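Local coordinates for Lon211 (Mycobacterium tuberculosis, PDB 6VBK), which is the N-terminal domain of an ATP-dependent Lon protease, a region that probably helps to recognise and bind protein substrates for degradation, at residues 11-16 and 120-125; 19-24 and 181-186; 171-176 and 196-201. All coordinates share one frame; numbering follows the deposited sequence.

The three contacts sample the two parts of this Lon N-terminal domain, the beta-sheet portion and the helical portion that follows it in the chain. Interaction 1 lies within the sheet, interaction 3 joins two helices, and interaction 2 bridges the two parts. Strand 9-19, which supplies residues 11-16, runs directly into the 19-24 loop of interaction 2, although the centres of these contacts are about 20 Å apart. Interactions 2 and 3 touch, with centres about 14 Å apart: Lys186 NZ lies 3.1 Å from Gly176 O, probably hydrogen-bonded, and Leu181 packs on Ser175. Interactions 1 and 3 lie on opposite sides of the chain's centre, their nearest atoms about 11 Å apart.

Interaction 1: 11-16 and 120-125; sequences TLTLPV and WVEGTV
Pro15 lies flat over one face of the Trp120 indole, its CD 3.9 Å from the centroid of the six-membered ring in a CH-pi contact. The Trp120 CG is anti to its own carbonyl carbon (chi1 -68°), and with chi2 at 81° the indole turns back beneath the proline, the two side chains running side by side. The Thr13 side chain crosses that of Trp120 at about a right angle, its CG2 methyl 3.5 Å from Trp120 CE3. On this face of the sheet, which also bears Thr11 and Glu122, the Thr11 CG2 methyl packs 3.7 Å from Glu122 CB. Leu12, Leu14 and Val121 point to the opposite face; Val121 CG2 meets Val16 CG2, and Leu12 CD1 meets Val125 CG2, both at 3.6 Å. The strands pair antiparallel within the mixed sheet of the Lon substrate-binding domain, Leu14 and Val121 exchanging two backbone bonds and Gly123 N donating to Leu12 O at 2.7 Å. Strand 9-19 sits between 120-125 and the parallel strand 65-70, where Leu14 and Val121 both touch Leu67. Helix 38-50 covers the indole with Ala46 and Ala50, Trp120 NE1 bonds to Pro115 O, and strand 96-112 flanks 120-125.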
# COMPACT_ATOMS: atom_id res chain seq x y z
N THR B 11 1.49 -2.55 -0.92
CA THR B 11 1.03 -3.30 -2.08
C THR B 11 2.20 -4.05 -2.69
O THR B 11 3.20 -3.45 -3.09
CB THR B 11 0.39 -2.37 -3.12
OG1 THR B 11 -0.91 -1.96 -2.66
CG2 THR B 11 0.25 -3.08 -4.46
N LEU B 12 2.08 -5.38 -2.75
CA LEU B 12 3.11 -6.23 -3.33
C LEU B 12 2.81 -6.50 -4.80
O LEU B 12 1.67 -6.44 -5.26
CB LEU B 12 3.20 -7.55 -2.58
CG LEU B 12 3.98 -7.59 -1.26
CD1 LEU B 12 3.87 -8.97 -0.65
CD2 LEU B 12 5.43 -7.23 -1.49
N THR B 13 3.87 -6.81 -5.54
CA THR B 13 3.78 -7.23 -6.93
C THR B 13 4.43 -8.60 -7.05
O THR B 13 5.63 -8.75 -6.79
CB THR B 13 4.45 -6.22 -7.87
OG1 THR B 13 3.76 -4.97 -7.79
CG2 THR B 13 4.43 -6.72 -9.30
N LEU B 14 3.64 -9.60 -7.44
CA LEU B 14 4.09 -10.99 -7.44
C LEU B 14 3.64 -11.68 -8.72
O LEU B 14 2.59 -11.33 -9.28
CB LEU B 14 3.54 -11.75 -6.23
CG LEU B 14 3.91 -11.22 -4.85
CD1 LEU B 14 3.05 -11.87 -3.78
CD2 LEU B 14 5.39 -11.45 -4.57
N PRO B 15 4.40 -12.66 -9.19
CA PRO B 15 3.93 -13.47 -10.32
C PRO B 15 2.92 -14.50 -9.86
O PRO B 15 3.05 -15.10 -8.79
CB PRO B 15 5.22 -14.13 -10.83
CG PRO B 15 6.07 -14.25 -9.61
CD PRO B 15 5.75 -13.06 -8.75
N VAL B 16 1.90 -14.71 -10.69
CA VAL B 16 0.81 -15.62 -10.34
C VAL B 16 1.21 -17.04 -10.71
O VAL B 16 1.48 -17.34 -11.87
CB VAL B 16 -0.49 -15.22 -11.04
CG1 VAL B 16 -1.56 -16.28 -10.82
CG2 VAL B 16 -0.97 -13.87 -10.52
N TRP B 120 1.62 -10.97 -13.82
CA TRP B 120 1.89 -10.22 -12.61
C TRP B 120 0.64 -9.49 -12.15
O TRP B 120 -0.11 -8.94 -12.97
CB TRP B 120 3.02 -9.21 -12.83
CG TRP B 120 4.36 -9.85 -13.06
CD1 TRP B 120 4.84 -10.37 -14.22
CD2 TRP B 120 5.40 -10.02 -12.08
NE1 TRP B 120 6.11 -10.86 -14.04
CE2 TRP B 120 6.48 -10.66 -12.73
CE3 TRP B 120 5.52 -9.70 -10.73
CZ2 TRP B 120 7.66 -10.98 -12.07
CZ3 TRP B 120 6.70 -10.02 -10.08
CH2 TRP B 120 7.75 -10.66 -10.75
N VAL B 121 0.40 -9.50 -10.84
CA VAL B 121 -0.72 -8.79 -10.23
C VAL B 121 -0.21 -8.06 -9.00
O VAL B 121 0.80 -8.42 -8.40
CB VAL B 121 -1.88 -9.73 -9.84
CG1 VAL B 121 -2.41 -10.47 -11.07
CG2 VAL B 121 -1.45 -10.71 -8.76
N GLU B 122 -0.93 -7.00 -8.63
CA GLU B 122 -0.68 -6.30 -7.38
C GLU B 122 -1.51 -6.92 -6.26
O GLU B 122 -2.63 -7.38 -6.48
CB GLU B 122 -1.00 -4.81 -7.51
CG GLU B 122 -0.06 -4.06 -8.43
CD GLU B 122 -0.38 -2.58 -8.51
OE1 GLU B 122 -1.41 -2.16 -7.94
OE2 GLU B 122 0.40 -1.83 -9.14
N GLY B 123 -0.93 -6.95 -5.06
CA GLY B 123 -1.60 -7.57 -3.94
C GLY B 123 -1.22 -6.91 -2.63
O GLY B 123 -0.21 -6.21 -2.53
N THR B 124 -2.04 -7.17 -1.61
CA THR B 124 -1.86 -6.58 -0.29
C THR B 124 -1.81 -7.69 0.75
O THR B 124 -2.74 -8.51 0.82
CB THR B 124 -2.99 -5.60 0.04
OG1 THR B 124 -2.99 -4.53 -0.91
CG2 THR B 124 -2.82 -5.04 1.44
N VAL B 125 -0.74 -7.72 1.54
CA VAL B 125 -0.66 -8.68 2.63
C VAL B 125 -1.76 -8.39 3.63
O VAL B 125 -1.94 -7.25 4.08
CB VAL B 125 0.73 -8.63 3.30
CG1 VAL B 125 0.83 -9.67 4.40
CG2 VAL B 125 1.82 -8.83 2.26

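Interaction 2: 19-24 and 181-186; sequences LEDGVV and LTDEQK
Asp183 reaches from the first turn of its helix to the backbone of Gly22, whose N-H donates to Asp183 OD2 at 2.8 Å with an angle of 156° at the hydrogen. The amide comes from above the carboxylate plane, 37° out of it. Asp183 CG is anti to its own carbonyl carbon (chi1 -55°), which carries the carboxylate across to the loop. Gly22 has backbone angles that suit glycine, since a CB there would collide with the carbonyl oxygen of Asp21.

The Asp21 carboxylate stands almost perpendicular to that of Asp183, and the two side chains cross at about a right angle. With Asp21 OD1 3.9 Å from Asp183 OD2, the like charges would tend to raise the proton affinity of either acid, an effect that the Gly22 N-H and the helix N-terminus probably offset at Asp183.

Next to this polar pair the contact is apolar. Val23 and Lys186 run antiparallel past one another, the valine CB 3.8 Å from Lys186 CB. Val23 CG2 lies 3.9 Å from the same lysine CB and 4.1 Å from Asp183 O, so the valine spans one helical turn. Only the base of the lysine meets Val23; the rest of its chain is extended and carries NZ to Gly176 O. At the start of the helix, Thr182 and Gln185 form a capping box: Thr182 N donates to Gln185 OE1 at 3.2 Å, while the return bond from Gln185 N to Thr182 OG1 is weak.

Gln185 and Leu181 touch Trp205 of helix 195-207. Val23 also touches Pro70 of strand 65-70 and Ile187 and Leu190 of helix 183-191; through Gly22 and Val23, the loop after strand 9-19 thus joins the sheet to that helix.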
# COMPACT_ATOMS: atom_id res chain seq x y z
N LEU B 19 -2.85 -22.77 -9.46
CA LEU B 19 -3.01 -24.15 -8.94
C LEU B 19 -4.32 -24.72 -9.49
O LEU B 19 -5.39 -24.28 -9.03
CB LEU B 19 -3.02 -24.10 -7.41
CG LEU B 19 -1.85 -23.38 -6.77
CD1 LEU B 19 -2.03 -23.29 -5.26
CD2 LEU B 19 -0.53 -24.07 -7.10
N GLU B 20 -4.24 -25.63 -10.47
CA GLU B 20 -5.46 -26.22 -11.07
C GLU B 20 -6.22 -27.00 -9.99
O GLU B 20 -7.46 -26.84 -9.91
CB GLU B 20 -5.06 -27.20 -12.18
CG GLU B 20 -4.20 -26.59 -13.27
CD GLU B 20 -4.95 -26.17 -14.52
OE1 GLU B 20 -5.97 -25.47 -14.40
OE2 GLU B 20 -4.51 -26.56 -15.62
N ASP B 21 -5.50 -27.77 -9.18
CA ASP B 21 -6.14 -28.57 -8.10
C ASP B 21 -5.36 -28.38 -6.80
O ASP B 21 -4.12 -28.44 -6.83
CB ASP B 21 -6.29 -30.04 -8.51
CG ASP B 21 -7.62 -30.34 -9.17
OD1 ASP B 21 -8.57 -29.56 -8.96
OD2 ASP B 21 -7.70 -31.36 -9.89
N GLY B 22 -6.09 -28.19 -5.70
CA GLY B 22 -5.48 -28.01 -4.37
C GLY B 22 -5.27 -26.55 -4.04
O GLY B 22 -4.97 -25.77 -4.96
N VAL B 23 -5.36 -26.21 -2.75
CA VAL B 23 -5.18 -24.80 -2.30
C VAL B 23 -4.05 -24.77 -1.27
O VAL B 23 -4.10 -25.56 -0.31
CB VAL B 23 -6.49 -24.25 -1.69
CG1 VAL B 23 -6.27 -22.94 -0.96
CG2 VAL B 23 -7.58 -24.10 -2.75
N VAL B 24 -3.08 -23.88 -1.47
CA VAL B 24 -1.95 -23.75 -0.51
C VAL B 24 -2.30 -22.63 0.48
O VAL B 24 -2.41 -21.47 0.05
CB VAL B 24 -0.62 -23.47 -1.23
CG1 VAL B 24 0.53 -23.33 -0.25
CG2 VAL B 24 -0.31 -24.55 -2.26
N LEU B 181 -11.84 -32.42 2.85
CA LEU B 181 -12.34 -31.09 2.53
C LEU B 181 -12.14 -30.82 1.05
O LEU B 181 -11.12 -31.20 0.47
CB LEU B 181 -11.64 -30.02 3.37
CG LEU B 181 -12.12 -29.85 4.81
CD1 LEU B 181 -11.32 -28.76 5.52
CD2 LEU B 181 -13.61 -29.52 4.85
N THR B 182 -13.12 -30.16 0.44
CA THR B 182 -13.06 -29.83 -0.97
C THR B 182 -12.36 -28.49 -1.18
O THR B 182 -12.22 -27.68 -0.26
CB THR B 182 -14.46 -29.78 -1.58
OG1 THR B 182 -15.14 -28.61 -1.12
CG2 THR B 182 -15.26 -31.01 -1.16
N ASP B 183 -11.92 -28.26 -2.42
CA ASP B 183 -11.18 -27.04 -2.73
C ASP B 183 -12.07 -25.81 -2.62
O ASP B 183 -11.58 -24.74 -2.23
CB ASP B 183 -10.57 -27.14 -4.12
CG ASP B 183 -9.69 -28.37 -4.28
OD1 ASP B 183 -9.83 -29.31 -3.47
OD2 ASP B 183 -8.86 -28.39 -5.21
N GLU B 184 -13.35 -25.93 -2.98
CA GLU B 184 -14.26 -24.79 -2.81
C GLU B 184 -14.35 -24.38 -1.35
O GLU B 184 -14.45 -23.18 -1.04
CB GLU B 184 -15.64 -25.14 -3.36
CG GLU B 184 -16.58 -23.95 -3.47
CD GLU B 184 -17.98 -24.34 -3.93
OE1 GLU B 184 -18.92 -24.25 -3.12
OE2 GLU B 184 -18.12 -24.75 -5.10
N GLN B 185 -14.32 -25.35 -0.44
CA GLN B 185 -14.22 -25.02 0.98
C GLN B 185 -12.85 -24.45 1.32
O GLN B 185 -12.75 -23.49 2.09
CB GLN B 185 -14.51 -26.27 1.83
CG GLN B 185 -15.97 -26.69 1.86
CD GLN B 185 -16.17 -28.02 2.56
OE1 GLN B 185 -15.54 -29.02 2.20
NE2 GLN B 185 -17.04 -28.04 3.56
N LYS B 186 -11.79 -25.02 0.75
CA LYS B 186 -10.44 -24.54 1.02
C LYS B 186 -10.24 -23.12 0.51
O LYS B 186 -9.55 -22.32 1.15
CB LYS B 186 -9.42 -25.49 0.39
CG LYS B 186 -9.39 -26.88 1.01
CD LYS B 186 -8.36 -27.77 0.33
CE LYS B 186 -8.34 -29.15 0.96
NZ LYS B 186 -7.33 -30.03 0.30

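Interaction 3: 171-176 and 196-201; sequences LADNSG and VERLEL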
# COMPACT_ATOMS: atom_id res chain seq x y z
N LEU B 171 -3.62 -23.35 13.07
CA LEU B 171 -4.42 -24.56 13.25
C LEU B 171 -5.52 -24.65 12.20
O LEU B 171 -5.77 -25.73 11.64
CB LEU B 171 -5.03 -24.58 14.65
CG LEU B 171 -6.06 -25.67 14.94
CD1 LEU B 171 -5.42 -27.06 14.89
CD2 LEU B 171 -6.72 -25.44 16.29
N ALA B 172 -6.20 -23.54 11.91
CA ALA B 172 -7.26 -23.57 10.92
C ALA B 172 -6.71 -23.79 9.52
O ALA B 172 -7.29 -24.54 8.73
CB ALA B 172 -8.07 -22.27 10.98
N ASP B 173 -5.58 -23.15 9.20
CA ASP B 173 -4.99 -23.27 7.87
C ASP B 173 -4.36 -24.64 7.62
O ASP B 173 -4.07 -24.96 6.47
CB ASP B 173 -3.95 -22.18 7.66
CG ASP B 173 -4.59 -20.82 7.43
OD1 ASP B 173 -5.74 -20.78 6.95
OD2 ASP B 173 -3.93 -19.79 7.72
N ASN B 174 -4.14 -25.44 8.67
CA ASN B 174 -3.64 -26.80 8.46
C ASN B 174 -4.67 -27.71 7.83
O ASN B 174 -4.32 -28.81 7.39
CB ASN B 174 -3.15 -27.38 9.79
CG ASN B 174 -2.24 -28.59 9.60
OD1 ASN B 174 -2.68 -29.73 9.68
ND2 ASN B 174 -0.96 -28.32 9.36
N SER B 175 -5.93 -27.28 7.75
CA SER B 175 -6.97 -28.06 7.09
C SER B 175 -6.74 -28.20 5.59
O SER B 175 -7.42 -29.01 4.95
CB SER B 175 -8.34 -27.42 7.34
OG SER B 175 -8.36 -26.07 6.92
N GLY B 176 -5.82 -27.43 5.01
CA GLY B 176 -5.49 -27.58 3.61
C GLY B 176 -4.89 -28.93 3.26
O GLY B 176 -4.92 -29.32 2.09
N VAL B 196 -11.54 -16.04 13.74
CA VAL B 196 -12.76 -16.52 14.39
C VAL B 196 -13.71 -17.11 13.36
O VAL B 196 -14.31 -18.17 13.58
CB VAL B 196 -13.42 -15.38 15.19
CG1 VAL B 196 -14.90 -15.66 15.39
CG2 VAL B 196 -12.73 -15.21 16.53
N GLU B 197 -13.84 -16.45 12.20
CA GLU B 197 -14.73 -16.96 11.16
C GLU B 197 -14.24 -18.29 10.60
O GLU B 197 -15.03 -19.21 10.41
CB GLU B 197 -14.85 -15.93 10.03
CG GLU B 197 -15.62 -14.67 10.40
CD GLU B 197 -15.64 -13.67 9.26
OE1 GLU B 197 -14.60 -13.03 9.00
OE2 GLU B 197 -16.70 -13.53 8.61
N ARG B 198 -12.93 -18.41 10.35
CA ARG B 198 -12.40 -19.63 9.75
C ARG B 198 -12.61 -20.83 10.66
O ARG B 198 -13.10 -21.88 10.23
CB ARG B 198 -10.92 -19.46 9.42
CG ARG B 198 -10.63 -18.48 8.30
CD ARG B 198 -9.34 -18.85 7.60
NE ARG B 198 -8.24 -19.07 8.53
CZ ARG B 198 -7.46 -18.11 9.01
NH1 ARG B 198 -7.66 -16.85 8.64
NH2 ARG B 198 -6.49 -18.40 9.85
N LEU B 199 -12.21 -20.70 11.93
CA LEU B 199 -12.44 -21.78 12.89
C LEU B 199 -13.92 -22.13 12.97
O LEU B 199 -14.30 -23.30 12.89
CB LEU B 199 -11.89 -21.39 14.26
CG LEU B 199 -10.37 -21.39 14.41
CD1 LEU B 199 -9.95 -20.66 15.67
CD2 LEU B 199 -9.84 -22.81 14.41
N GLU B 200 -14.77 -21.11 13.10
CA GLU B 200 -16.21 -21.31 13.08
C GLU B 200 -16.70 -21.89 11.76
O GLU B 200 -17.74 -22.55 11.73
CB GLU B 200 -16.89 -19.97 13.41
CG GLU B 200 -16.69 -19.43 14.81
CD GLU B 200 -17.35 -18.07 14.98
OE1 GLU B 200 -17.79 -17.49 13.97
OE2 GLU B 200 -17.42 -17.58 16.13
N LEU B 201 -15.95 -21.68 10.67
CA LEU B 201 -16.28 -22.33 9.40
C LEU B 201 -15.84 -23.79 9.39
O LEU B 201 -16.62 -24.68 9.04
CB LEU B 201 -15.64 -21.57 8.24
CG LEU B 201 -16.36 -20.34 7.71
CD1 LEU B 201 -15.43 -19.52 6.81
CD2 LEU B 201 -17.61 -20.73 6.95
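Ala172 and Leu199 pack closely where helix 168-173 meets helix 195-207: the alanine CB lies 3.9 Å from Leu199 CD2, and the backbones approach to 5.8 Å between the CA atoms of this pair. The Ala172 methyl also sits at the edge of the Arg198 guanidinium, 4.0 Å from NE. Asp173 approaches that group differently, laying its carboxylate over one face with the two planes only 19° apart. Its OD1 is 3.4 Å from Arg198 NE in a salt bridge, an electrostatic pairing rather than a directed hydrogen bond, the oxygen standing off the guanidinium plane. A bend at chi3 (-50°) turns the arginine tip under the acid. Its terminal nitrogens bond elsewhere, NH2 to Ser169 OG and NH1 to Thr192 O, while Asp173 OD1 has a second salt bridge with Arg105 of strand 96-112.

The contact belongs to the helical part that follows the beta sheet in this Lon N-terminal domain, with helix 183-191 between the two segments in sequence and its Val189 touching both Asp173 and Arg198. Between these two helices the fit is looser at Leu171, whose CD2 stays 4.5 Å from Leu199 CD2 and which packs instead on Tyr142 and Lys143 of helix 133-153.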